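Local coordinates for protein Non-sulfated chondroitin lyase E66 (Autographa californica nucleopolyhedrovirus, PDB 3VSN) that acts as a lyase on non-sulfated chondroitin and is essential for oral infectivity of the virus, perhaps by digesting the chondroitin sulfate barrier of the host midgut, at residues S47-K52 with S192-V197; T84-C89 with T141-E146; L565-V570 with I576-G581; G452-Y457 with V514-I519; I247-Y252 with T407-P412. All coordinates share one frame; numbering follows the deposited sequence.

Contact 1: S47-K52 with S192-V197; sequences SQKAEK and SMRMGV
Arg194 sets its CG beside its backbone N (chi1 -62°) and folds again at chi2 and chi3, which brings the guanidinium to Glu51, whose own chain is extended beyond CG. Arg194 NH1 gives a nearly straight hydrogen bond (177°) to Glu51 OE1 at 2.9 Å, part of a salt bridge. The oxygen lies at the guanidinium edge, in its plane, yet the donor stands above the carboxylate plane; the two flat groups are turned 63° apart. A water spans the pair, donating to Glu51 OE1 at 2.8 Å and accepting from Arg194 NH2 at 2.9 Å. Tyr138 OH is another partner of OE1, so three bonds, from Arg194 NH1, the water and the tyrosine hydroxyl, hold this oxygen. The extended Lys49 crosses Arg194 at about a right angle, its CE 3.7 Å from Arg194 NH2. Both cations are gathered round the carboxylate of Glu146, which forms a salt bridge with each and probably offsets their closeness. The contact joins the loop after helix 29-48 to helix 189-205, which also carries the proton acceptor Asn191; Tyr138 and Ile142 of helix 138-154 pack on Arg194, and Asn257 of helix 253-258 on Glu51.

Contact 2: T84-C89 with T141-E146; sequences TLIGYC and TITMPE
Ile86 and Glu146 bring their CA atoms to 7.7 Å where helix 75-93 passes helix 138-154, the latter widened into a pi-type turn at 141-143 and kinked at Pro145, whose ring nitrogen has no hydrogen to give to the turn before. A single side chain, Ile86, carries the contact. With CG1 beside its backbone N (chi1 -66°) and the chain running straight on at chi2, it pushes its end methyl at the flank of the second helix. That methyl, Ile86 CD1, rests 3.9 Å from Glu146 CB and 4.1 Å from the carbonyl oxygen Thr143 O, one turn earlier. The methyl of the threonine side chain is more distant, with Ile86 CD1 to Thr143 CG2 at 4.4 Å. Both helices belong to the alpha/alpha toroid of this lyase, in the part related to the helical domain of polysaccharide lyase family 8. The same pair of helices continues to meet beyond the contact, where Leu85 and Ile86 touch Val147 and Cys89 touches Ile151; Leu85 also packs on Leu109 and Ile116 of helix 103-119. Of the Glu146 side chain, CB alone comes close to Ile86; the methyl also lies against the glutamate's backbone carbonyl, while the carboxylate is engaged by Arg194 and Lys49. The side chain of Thr143 lies about 9 Å from that of the active-site Asn191.

Contact 3: L565-V570 with I576-G581; sequences LRAFRV and IYVNVG
A beta hairpin at the edge of an antiparallel sheet pairs strands 566-569 and 576-579, with Phe568 opposite Tyr577 and Arg566 opposite Asn579 in hydrogen-bonded pairs. Each pair exchanges two backbone bonds, Phe568 N and O with Tyr577 O and N, Arg566 N and O with Asn579 O and N, all of 2.8 to 3.0 Å. The Phe568 and Tyr577 side chains lie alongside each other and point the same way; their rings meet obliquely, with planes 32° apart and CD2 of Phe568 3.7 Å from CD2 of Tyr577. Val570 closes in on the base of the tyrosine, its CG2 near the ring edge and 3.6 Å from Tyr577 CB. The opposite face carries Ala567, Val578 and Ile576, with Arg569 at its end, and the Leu565 side chain reaches in beside Val578. Val578 sets CG1 anti to the backbone N (chi1 -177°), which turns CG1 to Leu565 CD1 at 3.8 Å and CG2 to Ala567 CB at 4.1 Å. Beyond the last pair Asn579 OD1 accepts from Gly581 N in an Asx turn. The aliphatic face can thus be buried against Phe454 and Leu456 of strand 452-461, while the aromatic pair, with Arg566 and Asn579 next along the same face, turns mixed polar and apolar groups toward solvent.

Contact 4: G452-Y457 with V514-I519; sequences GMFQLY and VPITNI
The carbonyl oxygen of Ile516, the residue that reaches across to Phe454 and Leu456, accepts the backbone bond that closes a type II turn, with Ile519 N at 3.0 Å from Ile516 O. Thr517 and Asn518 form the corners of this turn, and Asn518 takes the positive phi (79°) of its second corner. Across the contact itself the meeting is purely apolar. Phe454 has CG anti to the backbone N (chi1 163°), which carries its ring out from strand 452-461 toward the loop and offers it edge-on to two aliphatic groups. Val514 CG1 approaches at the rim, 4.0 Å from Phe454 CE2, the two side chains crossing at about a right angle. Further along the same rim Ile516 CD1 stands 4.4 Å from Phe454 CZ. That methyl also touches the next inward residue of the strand, with Ile516 CD1 to Leu456 CD2 at 4.1 Å, so it bridges Phe454 and Leu456. Gln455, between them, points away to the other face of its sheet, where its NE2 lies 3.4 Å above the ring plane of Tyr457, over the centre, while its OE1 and NE2 are hydrogen-bonded to the hydroxyls of Thr446 and Ser444. Cys553 from strand 550-558 touches both Phe454 and Val514. Ala567, from the neighbouring sheet, packs on Phe454 and Ile516. Packing of aliphatic and aromatic side chains between two antiparallel sheets is characteristic of a beta-sandwich core; here the loop 514-519 adds Val514 and Ile516 to it.

Contact 5: I247-Y252 with T407-P412; sequences IDVRAY and TQSFRP
Val249 and Ser409 mark the nearest approach of the two backbones, CA to CA 7.2 Å, where the edge strand 249-250 comes near strand 408-410; each pairs with other partners, the latter with strand 349-351. Side chains therefore make the junction. Asp248 holds CG between its backbone N and carbonyl carbon (chi1 63°), which directs the carboxylate at Ser409 and Arg411. Arg411, bent at chi2, brings NE to 2.7 Å from Asp248 OD2 in a nearly straight hydrogen bond (170°) that is part of a salt bridge. The oxygen lies close to the guanidinium plane and is met on its anti side, with the two planar groups turned 61° to each other. The second oxygen, Asp248 OD1, stands 2.9 Å from Ser409 OG. A water links the carboxylate to the serine, donating to Asp248 OD2 at 2.6 Å and to Ser409 OG at 2.7 Å. Beside the polar groups Val249 CG2 touches Ser409 CB at 3.7 Å. Val249 is also close to two functional residues, the proton acceptor His246 and Glu350, which is important for activity; Ser409 touches Glu350 as well. Arg411 NH1 bonds to Asn344 O, giving the guanidinium a second hold. With a cation and a water both drawn to OD2, the Asp248 carboxylate probably remains ionised, and the arginine across the join probably offsets its charge.

Two pairs of contacts are continuous. Contacts 1 and 2, centres 10 Å apart, share the carboxylate of Glu146, whose OE2 lies 2.7 Å from Arg194 NE and OE1 2.9 Å from Lys49 NZ; contact 2 is nested in the chain loop that contact 1 closes. Contacts 3 and 4, centres 8 Å apart, interlock through Ile576 CD1 and Ile519 CD1 at 3.6 Å. The pairs lie on opposite sides of the chain's centre, the centres of contacts 1 and 3 being about 48 Å apart. Contact 5 sits between, its centre about 25 Å from that of contact 1, beside His246 and Glu350; contact 1 neighbours Asn191, and contacts 3 and 4 lie away from the catalytic residues.

Contact 1: S47-K52 with S192-V197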
# COMPACT_ATOMS: atom_id res chain seq x y z
N SER A 47 -7.01 -16.41 -2.48
CA SER A 47 -6.06 -15.72 -1.59
C SER A 47 -5.79 -14.27 -2.02
O SER A 47 -5.33 -13.46 -1.21
CB SER A 47 -4.75 -16.52 -1.43
OG SER A 47 -3.88 -16.34 -2.55
N GLN A 48 -6.08 -13.96 -3.28
CA GLN A 48 -5.92 -12.61 -3.82
C GLN A 48 -7.19 -11.77 -3.71
O GLN A 48 -7.13 -10.54 -3.79
CB GLN A 48 -5.50 -12.66 -5.29
CG GLN A 48 -4.14 -13.28 -5.54
CD GLN A 48 -3.74 -13.21 -7.00
OE1 GLN A 48 -4.60 -13.13 -7.89
NE2 GLN A 48 -2.44 -13.25 -7.26
N LYS A 49 -8.34 -12.43 -3.55
CA LYS A 49 -9.64 -11.78 -3.60
C LYS A 49 -9.93 -11.00 -2.31
O LYS A 49 -9.96 -11.58 -1.23
CB LYS A 49 -10.75 -12.81 -3.86
CG LYS A 49 -12.12 -12.21 -4.10
CD LYS A 49 -13.17 -13.30 -4.35
CE LYS A 49 -14.46 -12.69 -4.89
NZ LYS A 49 -15.51 -13.73 -5.07
N ALA A 50 -10.16 -9.70 -2.46
CA ALA A 50 -10.35 -8.80 -1.32
C ALA A 50 -11.62 -9.10 -0.52
O ALA A 50 -11.58 -9.19 0.71
CB ALA A 50 -10.34 -7.34 -1.78
N GLU A 51 -12.74 -9.27 -1.22
CA GLU A 51 -14.04 -9.52 -0.57
C GLU A 51 -14.35 -11.01 -0.57
O GLU A 51 -14.59 -11.60 -1.63
CB GLU A 51 -15.14 -8.72 -1.27
CG GLU A 51 -14.92 -7.21 -1.21
CD GLU A 51 -15.74 -6.42 -2.22
OE1 GLU A 51 -16.43 -7.01 -3.08
OE2 GLU A 51 -15.68 -5.17 -2.16
N LYS A 52 -14.32 -11.62 0.62
CA LYS A 52 -14.52 -13.06 0.75
C LYS A 52 -14.78 -13.49 2.19
O LYS A 52 -14.55 -12.73 3.13
CB LYS A 52 -13.30 -13.83 0.20
CG LYS A 52 -11.97 -13.51 0.86
CD LYS A 52 -10.91 -14.51 0.44
CE LYS A 52 -9.59 -14.31 1.18
NZ LYS A 52 -8.82 -13.16 0.64
N SER A 192 -17.20 -3.34 -13.30
CA SER A 192 -17.13 -4.01 -14.59
C SER A 192 -16.04 -5.09 -14.62
O SER A 192 -16.20 -6.12 -15.27
CB SER A 192 -16.95 -3.01 -15.74
OG SER A 192 -15.61 -2.56 -15.86
N MET A 193 -14.94 -4.85 -13.91
CA MET A 193 -13.86 -5.84 -13.83
C MET A 193 -14.31 -7.13 -13.16
O MET A 193 -13.93 -8.22 -13.58
CB MET A 193 -12.62 -5.25 -13.14
CG MET A 193 -11.93 -4.18 -13.97
SD MET A 193 -10.33 -3.67 -13.32
CE MET A 193 -10.82 -2.44 -12.13
N ARG A 194 -15.15 -7.00 -12.13
CA ARG A 194 -15.75 -8.15 -11.45
C ARG A 194 -16.72 -8.89 -12.39
O ARG A 194 -16.62 -10.10 -12.55
CB ARG A 194 -16.50 -7.71 -10.19
CG ARG A 194 -15.63 -7.08 -9.11
CD ARG A 194 -14.71 -8.08 -8.42
NE ARG A 194 -15.43 -9.03 -7.57
CZ ARG A 194 -15.84 -8.77 -6.33
NH1 ARG A 194 -15.61 -7.59 -5.77
NH2 ARG A 194 -16.48 -9.71 -5.64
N MET A 195 -17.62 -8.13 -13.00
CA MET A 195 -18.69 -8.67 -13.86
C MET A 195 -18.20 -9.45 -15.08
O MET A 195 -18.80 -10.46 -15.45
CB MET A 195 -19.60 -7.54 -14.33
CG MET A 195 -20.39 -6.86 -13.23
SD MET A 195 -20.89 -5.19 -13.69
CE MET A 195 -22.16 -5.51 -14.92
N GLY A 196 -17.13 -8.97 -15.70
CA GLY A 196 -16.63 -9.58 -16.93
C GLY A 196 -16.19 -11.02 -16.80
O GLY A 196 -16.26 -11.78 -17.77
N VAL A 197 -15.73 -11.41 -15.61
CA VAL A 197 -15.21 -12.76 -15.38
C VAL A 197 -16.32 -13.84 -15.45
O VAL A 197 -16.21 -14.77 -16.25
CB VAL A 197 -14.39 -12.86 -14.07
CG1 VAL A 197 -13.93 -14.29 -13.82
CG2 VAL A 197 -13.18 -11.92 -14.12
O HOH W 1 -18.36 -9.06 -3.47

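Contact 2: T84-C89 with T141-E146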
# COMPACT_ATOMS: atom_id res chain seq x y z
N THR A 84 -20.26 -16.90 1.57
CA THR A 84 -20.13 -18.16 2.29
C THR A 84 -20.20 -19.37 1.34
O THR A 84 -19.44 -20.33 1.50
CB THR A 84 -21.16 -18.27 3.44
OG1 THR A 84 -21.04 -17.10 4.27
CG2 THR A 84 -20.92 -19.50 4.28
N LEU A 85 -21.09 -19.30 0.35
CA LEU A 85 -21.17 -20.33 -0.70
C LEU A 85 -19.87 -20.43 -1.49
O LEU A 85 -19.38 -21.54 -1.75
CB LEU A 85 -22.34 -20.06 -1.65
CG LEU A 85 -23.75 -20.44 -1.18
CD1 LEU A 85 -24.78 -19.95 -2.19
CD2 LEU A 85 -23.88 -21.94 -0.97
N ILE A 86 -19.32 -19.28 -1.89
CA ILE A 86 -18.03 -19.25 -2.59
C ILE A 86 -16.93 -19.84 -1.71
O ILE A 86 -16.12 -20.64 -2.18
CB ILE A 86 -17.68 -17.83 -3.09
CG1 ILE A 86 -18.67 -17.38 -4.17
CG2 ILE A 86 -16.24 -17.78 -3.62
CD1 ILE A 86 -18.67 -15.89 -4.45
N GLY A 87 -16.91 -19.46 -0.43
CA GLY A 87 -15.96 -20.02 0.53
C GLY A 87 -16.03 -21.54 0.62
O GLY A 87 -15.00 -22.21 0.73
N TYR A 88 -17.25 -22.07 0.58
CA TYR A 88 -17.46 -23.52 0.60
C TYR A 88 -17.02 -24.20 -0.70
O TYR A 88 -16.56 -25.34 -0.68
CB TYR A 88 -18.92 -23.86 0.91
CG TYR A 88 -19.21 -24.06 2.39
CD1 TYR A 88 -20.04 -23.19 3.09
CD2 TYR A 88 -18.65 -25.14 3.09
CE1 TYR A 88 -20.32 -23.37 4.43
CE2 TYR A 88 -18.92 -25.33 4.44
CZ TYR A 88 -19.75 -24.45 5.10
OH TYR A 88 -20.02 -24.64 6.44
N CYS A 89 -17.15 -23.50 -1.83
CA CYS A 89 -16.62 -23.99 -3.11
C CYS A 89 -15.12 -24.20 -3.03
O CYS A 89 -14.60 -25.22 -3.49
CB CYS A 89 -16.93 -23.02 -4.25
SG CYS A 89 -18.66 -23.01 -4.75
N THR A 141 -25.40 -7.95 -8.69
CA THR A 141 -24.62 -7.74 -9.90
C THR A 141 -23.18 -8.25 -9.78
O THR A 141 -22.61 -8.79 -10.74
CB THR A 141 -24.60 -6.23 -10.26
OG1 THR A 141 -25.92 -5.81 -10.61
CG2 THR A 141 -23.66 -5.94 -11.41
N ILE A 142 -22.60 -8.08 -8.59
CA ILE A 142 -21.17 -8.36 -8.38
C ILE A 142 -20.96 -9.75 -7.79
O ILE A 142 -20.35 -10.61 -8.44
CB ILE A 142 -20.50 -7.27 -7.50
CG1 ILE A 142 -20.68 -5.87 -8.12
CG2 ILE A 142 -19.02 -7.58 -7.26
CD1 ILE A 142 -20.17 -5.72 -9.54
N THR A 143 -21.47 -9.98 -6.59
CA THR A 143 -21.18 -11.20 -5.84
C THR A 143 -21.94 -12.43 -6.35
O THR A 143 -21.36 -13.51 -6.48
CB THR A 143 -21.43 -11.01 -4.33
OG1 THR A 143 -20.97 -9.72 -3.94
CG2 THR A 143 -20.69 -12.07 -3.53
N MET A 144 -23.22 -12.26 -6.65
CA MET A 144 -24.06 -13.39 -7.07
C MET A 144 -23.58 -14.11 -8.35
O MET A 144 -23.52 -15.33 -8.36
CB MET A 144 -25.53 -12.98 -7.20
CG MET A 144 -26.48 -14.15 -7.38
SD MET A 144 -28.16 -13.59 -7.69
CE MET A 144 -28.02 -12.99 -9.37
N PRO A 145 -23.22 -13.36 -9.42
CA PRO A 145 -22.71 -14.06 -10.60
C PRO A 145 -21.45 -14.89 -10.32
O PRO A 145 -21.25 -15.93 -10.94
CB PRO A 145 -22.42 -12.92 -11.58
CG PRO A 145 -23.39 -11.86 -11.19
CD PRO A 145 -23.40 -11.92 -9.69
N GLU A 146 -20.63 -14.44 -9.37
CA GLU A 146 -19.47 -15.20 -8.92
C GLU A 146 -19.86 -16.51 -8.23
O GLU A 146 -19.14 -17.51 -8.34
CB GLU A 146 -18.57 -14.35 -8.01
CG GLU A 146 -17.84 -13.24 -8.77
CD GLU A 146 -17.15 -12.22 -7.87
OE1 GLU A 146 -17.42 -12.17 -6.65
OE2 GLU A 146 -16.34 -11.43 -8.40

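Contact 3: L565-V570 with I576-G581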
# COMPACT_ATOMS: atom_id res chain seq x y z
N LEU A 565 26.58 3.06 12.89
CA LEU A 565 26.27 4.22 12.06
C LEU A 565 26.69 5.52 12.74
O LEU A 565 26.46 5.71 13.94
CB LEU A 565 24.77 4.25 11.72
CG LEU A 565 24.23 5.41 10.88
CD1 LEU A 565 23.02 4.95 10.08
CD2 LEU A 565 23.88 6.60 11.76
N ARG A 566 27.33 6.40 11.97
CA ARG A 566 27.66 7.75 12.44
C ARG A 566 27.18 8.76 11.40
O ARG A 566 27.09 8.44 10.21
CB ARG A 566 29.17 7.89 12.67
CG ARG A 566 29.77 6.92 13.69
CD ARG A 566 29.32 7.24 15.12
NE ARG A 566 29.92 6.33 16.10
CZ ARG A 566 29.39 5.18 16.51
NH1 ARG A 566 28.21 4.77 16.03
NH2 ARG A 566 30.03 4.43 17.40
N ALA A 567 26.85 9.97 11.85
CA ALA A 567 26.43 11.03 10.95
C ALA A 567 27.16 12.32 11.30
O ALA A 567 27.51 12.56 12.45
CB ALA A 567 24.92 11.24 11.01
N PHE A 568 27.39 13.15 10.29
CA PHE A 568 28.22 14.34 10.44
C PHE A 568 27.62 15.51 9.70
O PHE A 568 27.05 15.35 8.62
CB PHE A 568 29.63 14.09 9.88
CG PHE A 568 30.31 12.86 10.44
CD1 PHE A 568 31.01 12.92 11.63
CD2 PHE A 568 30.25 11.65 9.75
CE1 PHE A 568 31.64 11.80 12.14
CE2 PHE A 568 30.88 10.52 10.26
CZ PHE A 568 31.58 10.59 11.45
N ARG A 569 27.74 16.69 10.31
CA ARG A 569 27.45 17.94 9.63
C ARG A 569 28.79 18.42 9.06
O ARG A 569 29.68 18.83 9.82
CB ARG A 569 26.86 18.96 10.60
CG ARG A 569 26.54 20.31 9.99
CD ARG A 569 26.40 21.38 11.06
NE ARG A 569 26.45 22.73 10.49
CZ ARG A 569 27.55 23.45 10.32
NH1 ARG A 569 28.74 22.96 10.67
NH2 ARG A 569 27.48 24.66 9.79
N VAL A 570 28.95 18.33 7.74
CA VAL A 570 30.25 18.60 7.11
C VAL A 570 30.37 20.05 6.65
O VAL A 570 29.92 20.41 5.56
CB VAL A 570 30.54 17.61 5.95
CG1 VAL A 570 31.93 17.86 5.36
CG2 VAL A 570 30.43 16.17 6.43
N ILE A 576 24.78 16.94 5.22
CA ILE A 576 24.75 15.82 6.17
C ILE A 576 25.30 14.53 5.58
O ILE A 576 24.71 13.94 4.67
CB ILE A 576 23.31 15.56 6.70
CG1 ILE A 576 22.66 16.85 7.23
CG2 ILE A 576 23.32 14.45 7.76
CD1 ILE A 576 23.42 17.55 8.34
N TYR A 577 26.42 14.08 6.14
CA TYR A 577 27.10 12.86 5.71
C TYR A 577 26.80 11.72 6.68
O TYR A 577 27.05 11.85 7.89
CB TYR A 577 28.61 13.14 5.58
CG TYR A 577 29.54 11.93 5.50
CD1 TYR A 577 29.20 10.78 4.79
CD2 TYR A 577 30.80 11.98 6.12
CE1 TYR A 577 30.07 9.69 4.72
CE2 TYR A 577 31.67 10.90 6.05
CZ TYR A 577 31.30 9.76 5.35
OH TYR A 577 32.17 8.70 5.28
N VAL A 578 26.26 10.62 6.17
CA VAL A 578 26.01 9.43 6.97
C VAL A 578 26.92 8.30 6.52
O VAL A 578 26.91 7.91 5.35
CB VAL A 578 24.53 8.97 6.91
CG1 VAL A 578 24.30 7.76 7.82
CG2 VAL A 578 23.60 10.10 7.31
N ASN A 579 27.74 7.80 7.44
CA ASN A 579 28.53 6.60 7.19
C ASN A 579 27.97 5.47 8.04
O ASN A 579 28.15 5.46 9.26
CB ASN A 579 30.02 6.86 7.48
CG ASN A 579 30.91 5.69 7.08
OD1 ASN A 579 30.43 4.62 6.69
ND2 ASN A 579 32.23 5.88 7.19
N VAL A 580 27.29 4.53 7.39
CA VAL A 580 26.68 3.40 8.10
C VAL A 580 27.75 2.51 8.74
O VAL A 580 27.51 1.89 9.77
CB VAL A 580 25.77 2.55 7.16
CG1 VAL A 580 25.14 1.40 7.92
CG2 VAL A 580 24.69 3.42 6.54
N GLY A 581 28.92 2.47 8.11
CA GLY A 581 30.06 1.71 8.63
C GLY A 581 30.12 0.30 8.07
O GLY A 581 30.96 -0.49 8.49

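Contact 4: G452-Y457 with V514-I519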
# COMPACT_ATOMS: atom_id res chain seq x y z
N GLY A 452 18.77 -1.38 9.33
CA GLY A 452 18.21 -0.27 10.08
C GLY A 452 17.81 0.93 9.25
O GLY A 452 17.77 0.87 8.02
N MET A 453 17.51 2.02 9.94
CA MET A 453 16.99 3.23 9.32
C MET A 453 17.46 4.43 10.12
O MET A 453 17.27 4.48 11.34
CB MET A 453 15.46 3.19 9.30
CG MET A 453 14.81 4.39 8.63
SD MET A 453 13.16 4.75 9.25
CE MET A 453 13.58 5.53 10.81
N PHE A 454 18.08 5.38 9.43
CA PHE A 454 18.49 6.66 10.01
C PHE A 454 17.43 7.71 9.65
O PHE A 454 16.95 7.74 8.52
CB PHE A 454 19.86 7.04 9.44
CG PHE A 454 20.23 8.49 9.62
CD1 PHE A 454 19.94 9.43 8.63
CD2 PHE A 454 20.92 8.91 10.75
CE1 PHE A 454 20.31 10.76 8.78
CE2 PHE A 454 21.28 10.23 10.91
CZ PHE A 454 20.98 11.16 9.93
N GLN A 455 17.07 8.55 10.62
CA GLN A 455 16.12 9.64 10.39
C GLN A 455 16.63 10.93 11.02
O GLN A 455 16.91 10.98 12.21
CB GLN A 455 14.73 9.30 10.94
CG GLN A 455 13.72 10.45 10.87
CD GLN A 455 13.37 10.88 9.45
OE1 GLN A 455 13.32 10.05 8.54
NE2 GLN A 455 13.12 12.17 9.26
N LEU A 456 16.76 11.97 10.19
CA LEU A 456 17.07 13.30 10.68
C LEU A 456 16.00 14.28 10.18
O LEU A 456 15.76 14.37 8.99
CB LEU A 456 18.45 13.76 10.20
CG LEU A 456 18.81 15.25 10.37
CD1 LEU A 456 18.91 15.65 11.84
CD2 LEU A 456 20.10 15.61 9.64
N TYR A 457 15.37 14.99 11.11
CA TYR A 457 14.57 16.15 10.75
C TYR A 457 15.37 17.37 11.16
O TYR A 457 15.90 17.41 12.28
CB TYR A 457 13.25 16.19 11.51
CG TYR A 457 12.14 15.26 11.07
CD1 TYR A 457 11.45 15.46 9.87
CD2 TYR A 457 11.72 14.23 11.91
CE1 TYR A 457 10.40 14.62 9.50
CE2 TYR A 457 10.68 13.39 11.55
CZ TYR A 457 10.02 13.59 10.35
OH TYR A 457 8.99 12.74 10.00
N VAL A 514 20.81 9.47 17.59
CA VAL A 514 22.01 9.68 16.78
C VAL A 514 22.49 11.12 16.94
O VAL A 514 21.91 12.04 16.36
CB VAL A 514 21.78 9.34 15.28
CG1 VAL A 514 23.04 9.59 14.47
CG2 VAL A 514 21.32 7.90 15.12
N PRO A 515 23.54 11.34 17.76
CA PRO A 515 24.05 12.70 17.88
C PRO A 515 24.79 13.13 16.62
O PRO A 515 25.38 12.29 15.93
CB PRO A 515 25.01 12.62 19.07
CG PRO A 515 25.45 11.20 19.12
CD PRO A 515 24.26 10.39 18.64
N ILE A 516 24.71 14.42 16.31
CA ILE A 516 25.49 15.00 15.22
C ILE A 516 26.07 16.30 15.76
O ILE A 516 25.34 17.22 16.11
CB ILE A 516 24.64 15.30 13.97
CG1 ILE A 516 23.87 14.05 13.50
CG2 ILE A 516 25.52 15.85 12.85
CD1 ILE A 516 22.94 14.27 12.33
N THR A 517 27.40 16.38 15.82
CA THR A 517 28.05 17.57 16.35
C THR A 517 27.59 18.79 15.56
O THR A 517 27.53 18.76 14.33
CB THR A 517 29.58 17.43 16.33
OG1 THR A 517 29.94 16.18 16.94
CG2 THR A 517 30.25 18.57 17.10
N ASN A 518 27.23 19.85 16.29
CA ASN A 518 26.75 21.12 15.72
C ASN A 518 25.29 21.12 15.25
O ASN A 518 24.83 22.09 14.64
CB ASN A 518 27.69 21.63 14.61
CG ASN A 518 29.09 21.90 15.12
OD1 ASN A 518 30.07 21.40 14.57
ND2 ASN A 518 29.19 22.68 16.19
N ILE A 519 24.56 20.04 15.55
CA ILE A 519 23.11 19.97 15.34
C ILE A 519 22.48 19.59 16.67
O ILE A 519 22.95 18.67 17.35
CB ILE A 519 22.74 18.93 14.25
CG1 ILE A 519 23.26 19.38 12.89
CG2 ILE A 519 21.22 18.70 14.21
CD1 ILE A 519 22.95 18.44 11.75

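Contact 5: I247-Y252 with T407-P412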
# COMPACT_ATOMS: atom_id res chain seq x y z
N ILE A 247 -8.04 11.74 -8.54
CA ILE A 247 -7.25 12.76 -9.24
C ILE A 247 -5.79 12.84 -8.79
O ILE A 247 -4.89 12.79 -9.62
CB ILE A 247 -7.91 14.16 -9.28
CG1 ILE A 247 -9.38 14.07 -9.71
CG2 ILE A 247 -7.15 15.08 -10.23
CD1 ILE A 247 -10.23 15.27 -9.33
N ASP A 248 -5.55 12.95 -7.48
CA ASP A 248 -4.19 13.23 -6.98
C ASP A 248 -3.80 12.52 -5.67
O ASP A 248 -2.88 12.96 -4.99
CB ASP A 248 -3.98 14.75 -6.85
CG ASP A 248 -4.93 15.39 -5.83
OD1 ASP A 248 -5.75 14.69 -5.22
OD2 ASP A 248 -4.83 16.62 -5.64
N VAL A 249 -4.50 11.44 -5.34
CA VAL A 249 -4.23 10.71 -4.09
C VAL A 249 -3.50 9.39 -4.39
O VAL A 249 -3.94 8.62 -5.25
CB VAL A 249 -5.53 10.44 -3.28
CG1 VAL A 249 -5.21 9.84 -1.92
CG2 VAL A 249 -6.33 11.73 -3.10
N ARG A 250 -2.40 9.13 -3.68
CA ARG A 250 -1.78 7.80 -3.68
C ARG A 250 -2.75 6.84 -2.99
O ARG A 250 -2.99 6.97 -1.79
CB ARG A 250 -0.43 7.80 -2.96
CG ARG A 250 0.63 8.73 -3.56
CD ARG A 250 1.89 8.76 -2.71
NE ARG A 250 2.76 9.89 -3.07
CZ ARG A 250 2.62 11.13 -2.61
NH1 ARG A 250 1.65 11.42 -1.75
NH2 ARG A 250 3.45 12.09 -3.01
N ALA A 251 -3.31 5.89 -3.74
CA ALA A 251 -4.41 5.06 -3.23
C ALA A 251 -4.51 3.72 -3.96
O ALA A 251 -4.93 3.66 -5.12
CB ALA A 251 -5.73 5.81 -3.34
N TYR A 252 -4.16 2.64 -3.26
CA TYR A 252 -4.10 1.32 -3.87
C TYR A 252 -5.40 0.53 -3.81
O TYR A 252 -5.49 -0.57 -4.38
CB TYR A 252 -2.94 0.52 -3.27
CG TYR A 252 -1.64 0.77 -4.00
CD1 TYR A 252 -0.98 2.01 -3.89
CD2 TYR A 252 -1.07 -0.21 -4.80
CE1 TYR A 252 0.22 2.24 -4.57
CE2 TYR A 252 0.12 0.01 -5.48
CZ TYR A 252 0.76 1.23 -5.36
OH TYR A 252 1.94 1.44 -6.03
N THR A 407 -15.35 13.33 0.33
CA THR A 407 -13.90 13.40 0.48
C THR A 407 -13.32 14.75 0.06
O THR A 407 -13.92 15.47 -0.75
CB THR A 407 -13.18 12.32 -0.35
OG1 THR A 407 -13.52 12.46 -1.73
CG2 THR A 407 -13.57 10.92 0.13
N GLN A 408 -12.16 15.09 0.62
CA GLN A 408 -11.37 16.22 0.17
C GLN A 408 -9.89 15.88 0.32
O GLN A 408 -9.46 15.38 1.36
CB GLN A 408 -11.70 17.50 0.95
CG GLN A 408 -10.94 18.72 0.44
CD GLN A 408 -11.28 20.01 1.16
OE1 GLN A 408 -12.11 20.04 2.06
NE2 GLN A 408 -10.63 21.10 0.76
N SER A 409 -9.12 16.17 -0.73
CA SER A 409 -7.68 15.99 -0.70
C SER A 409 -6.96 17.34 -0.65
O SER A 409 -7.49 18.35 -1.11
CB SER A 409 -7.21 15.16 -1.90
OG SER A 409 -7.40 15.86 -3.11
N PHE A 410 -5.75 17.33 -0.10
CA PHE A 410 -5.01 18.57 0.17
C PHE A 410 -3.61 18.50 -0.41
O PHE A 410 -2.86 17.55 -0.15
CB PHE A 410 -4.96 18.82 1.69
CG PHE A 410 -6.31 18.86 2.34
CD1 PHE A 410 -6.97 20.07 2.52
CD2 PHE A 410 -6.93 17.69 2.76
CE1 PHE A 410 -8.23 20.11 3.11
CE2 PHE A 410 -8.19 17.72 3.34
CZ PHE A 410 -8.84 18.93 3.52
N ARG A 411 -3.27 19.52 -1.21
CA ARG A 411 -1.91 19.67 -1.75
C ARG A 411 -1.04 20.38 -0.72
O ARG A 411 -1.52 21.26 -0.00
CB ARG A 411 -1.92 20.50 -3.04
CG ARG A 411 -2.67 19.90 -4.21
CD ARG A 411 -1.98 18.67 -4.78
NE ARG A 411 -2.66 18.22 -5.99
CZ ARG A 411 -2.36 18.65 -7.22
NH1 ARG A 411 -1.39 19.53 -7.41
NH2 ARG A 411 -3.05 18.18 -8.25
N PRO A 412 0.26 20.01 -0.65
CA PRO A 412 1.17 20.70 0.26
C PRO A 412 1.56 22.07 -0.29
O PRO A 412 1.61 22.26 -1.50
CB PRO A 412 2.38 19.77 0.28
CG PRO A 412 2.39 19.15 -1.08
CD PRO A 412 0.94 18.97 -1.45
O HOH W 2 -6.15 18.11 -3.94